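De novo protein based on the inhibitor Amoebiasin-1 (Entamoeba histolytica, PDB 5SWK) probably inhibits cysteine proteases as a member of the chagasin (I42) inhibitor family, perhaps protecting the cytosol from proteases released by damaged vesicles. Local coordinates at residues 67-72 against 79-84. Numbering follows the deposited sequence.
Sequences YHIKIT and GKIVLV
Ile-69 and Ile-71 face Ile-81 and Leu-83 across the hydrophobic core of a beta sandwich, the immunoglobulin-like fold of chagasin-family inhibitors. Strands 67-72 and 79-84 belong to different sheets; their axes run nearly antiparallel, at 164°, and approach no closer than 10.0 Å, a gap bridged by side chains alone. Ile-69 CG1 (chi1 -56°) and Leu-83 CG both lie anti to their own carbonyl carbons, and the two side chains reach each other tip to tip, Ile-69 CD1 lying 3.6 Å from Leu-83 CD1. The same leucine methyl also rests on Ile-69 CG1, so it meets the ethyl branch at two carbons. Ile-81 stretches differently: with CG1 anti to the backbone N and chi2 165°, its extended ethyl arm carries CD1 across the gap to Ile-71, meeting that side chain at a slant. Val-49 and Leu-27 also pack on Ile-69, and Val-39 on Leu-83. A second subunit, another copy of this protein, pairs antiparallel with 79-84, so the sheet continues into that neighbouring chain, whose Leu-105 and Phe-103 pack on Ile-81 and Leu-83 and appear to complete this part of the core. Ile-81 CD1 touches two methyls of the facing strand, 3.7 Å from Ile-71 CG2 and a looser 4.3 Å from Ile-69 CG2.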
loop_
_atom_site.group_PDB
_atom_site.type_symbol
_atom_site.label_atom_id
_atom_site.label_comp_id
_atom_site.label_asym_id
_atom_site.label_seq_id
_atom_site.Cartn_x
_atom_site.Cartn_y
_atom_site.Cartn_z
ATOM N N TYR D 67 -11.835 -19.179 4.697
ATOM C CA TYR D 67 -12.459 -18.126 3.921
ATOM C C TYR D 67 -13.204 -18.761 2.768
ATOM O O TYR D 67 -12.660 -19.596 2.046
ATOM C CB TYR D 67 -11.412 -17.116 3.431
ATOM C CG TYR D 67 -10.966 -16.205 4.546
ATOM C CD1 TYR D 67 -11.549 -14.956 4.727
ATOM C CD2 TYR D 67 -9.992 -16.612 5.445
ATOM C CE1 TYR D 67 -11.154 -14.129 5.764
ATOM C CE2 TYR D 67 -9.595 -15.801 6.481
ATOM C CZ TYR D 67 -10.175 -14.558 6.637
ATOM O OH TYR D 67 -9.767 -13.752 7.673
ATOM N N HIS D 68 -14.467 -18.390 2.638
ATOM C CA HIS D 68 -15.299 -18.839 1.544
ATOM C C HIS D 68 -15.417 -17.702 0.555
ATOM O O HIS D 68 -16.010 -16.665 0.855
ATOM C CB HIS D 68 -16.683 -19.269 2.039
ATOM C CG HIS D 68 -16.673 -20.513 2.874
ATOM N ND1 HIS D 68 -17.481 -21.598 2.604
ATOM C CD2 HIS D 68 -15.967 -20.836 3.984
ATOM C CE1 HIS D 68 -17.270 -22.536 3.511
ATOM N NE2 HIS D 68 -16.355 -22.101 4.358
ATOM N N ILE D 69 -14.825 -17.877 -0.617
ATOM C CA ILE D 69 -14.949 -16.870 -1.651
ATOM C C ILE D 69 -15.876 -17.399 -2.733
ATOM O O ILE D 69 -15.519 -18.278 -3.509
ATOM C CB ILE D 69 -13.592 -16.475 -2.249
ATOM C CG1 ILE D 69 -12.632 -16.008 -1.144
ATOM C CG2 ILE D 69 -13.780 -15.358 -3.272
ATOM C CD1 ILE D 69 -11.728 -17.091 -0.585
ATOM N N LYS D 70 -17.086 -16.860 -2.758
ATOM C CA LYS D 70 -18.095 -17.281 -3.709
ATOM C C LYS D 70 -18.000 -16.415 -4.953
ATOM O O LYS D 70 -18.167 -15.203 -4.872
ATOM C CB LYS D 70 -19.491 -17.186 -3.076
ATOM C CG LYS D 70 -20.636 -17.540 -4.012
ATOM N N ILE D 71 -17.711 -17.022 -6.099
ATOM C CA ILE D 71 -17.643 -16.255 -7.333
ATOM C C ILE D 71 -18.843 -16.565 -8.214
ATOM O O ILE D 71 -19.395 -17.662 -8.166
ATOM C CB ILE D 71 -16.344 -16.530 -8.123
ATOM C CG1 ILE D 71 -16.251 -18.010 -8.512
ATOM C CG2 ILE D 71 -15.119 -16.087 -7.324
ATOM C CD1 ILE D 71 -15.118 -18.319 -9.488
ATOM N N THR D 72 -19.249 -15.577 -9.003
ATOM C CA THR D 72 -20.333 -15.733 -9.960
ATOM C C THR D 72 -19.891 -15.174 -11.306
ATOM O O THR D 72 -19.413 -14.041 -11.378
ATOM C CB THR D 72 -21.611 -15.004 -9.505
ATOM O OG1 THR D 72 -22.011 -15.498 -8.223
ATOM C CG2 THR D 72 -22.739 -15.229 -10.504
ATOM N N GLY D 79 -12.239 -14.756 -17.788
ATOM C CA GLY D 79 -12.151 -14.010 -16.549
ATOM C C GLY D 79 -11.034 -14.512 -15.658
ATOM O O GLY D 79 -10.302 -15.435 -16.012
ATOM N N LYS D 80 -10.912 -13.910 -14.481
ATOM C CA LYS D 80 -9.805 -14.225 -13.597
ATOM C C LYS D 80 -10.095 -13.696 -12.205
ATOM O O LYS D 80 -10.782 -12.689 -12.057
ATOM C CB LYS D 80 -8.506 -13.623 -14.144
ATOM C CG LYS D 80 -7.254 -13.954 -13.351
ATOM C CD LYS D 80 -6.020 -13.309 -13.984
ATOM N N ILE D 81 -9.599 -14.384 -11.185
ATOM C CA ILE D 81 -9.634 -13.822 -9.845
ATOM C C ILE D 81 -8.301 -14.072 -9.152
ATOM O O ILE D 81 -7.707 -15.154 -9.258
ATOM C CB ILE D 81 -10.821 -14.376 -9.005
ATOM C CG1 ILE D 81 -10.951 -13.599 -7.692
ATOM C CG2 ILE D 81 -10.684 -15.869 -8.757
ATOM C CD1 ILE D 81 -12.268 -13.816 -6.976
ATOM N N VAL D 82 -7.798 -13.030 -8.497
ATOM C CA VAL D 82 -6.565 -13.131 -7.736
ATOM C C VAL D 82 -6.865 -12.745 -6.301
ATOM O O VAL D 82 -7.375 -11.655 -6.039
ATOM C CB VAL D 82 -5.447 -12.222 -8.293
ATOM C CG1 VAL D 82 -4.180 -12.388 -7.469
ATOM C CG2 VAL D 82 -5.181 -12.533 -9.765
ATOM N N LEU D 83 -6.561 -13.654 -5.385
ATOM C CA LEU D 83 -6.756 -13.425 -3.964
ATOM C C LEU D 83 -5.399 -13.346 -3.298
ATOM O O LEU D 83 -4.464 -14.042 -3.694
ATOM C CB LEU D 83 -7.584 -14.546 -3.334
ATOM C CG LEU D 83 -8.892 -14.933 -4.026
ATOM C CD1 LEU D 83 -9.521 -16.131 -3.327
ATOM C CD2 LEU D 83 -9.849 -13.760 -4.033
ATOM N N VAL D 84 -5.289 -12.505 -2.281
ATOM C CA VAL D 84 -4.038 -12.378 -1.566
ATOM C C VAL D 84 -4.268 -12.477 -0.052
ATOM O O VAL D 84 -5.244 -11.946 0.478
ATOM C CB VAL D 84 -3.333 -11.052 -1.946
ATOM C CG1 VAL D 84 -4.235 -9.866 -1.687
ATOM C CG2 VAL D 84 -2.030 -10.908 -1.209
#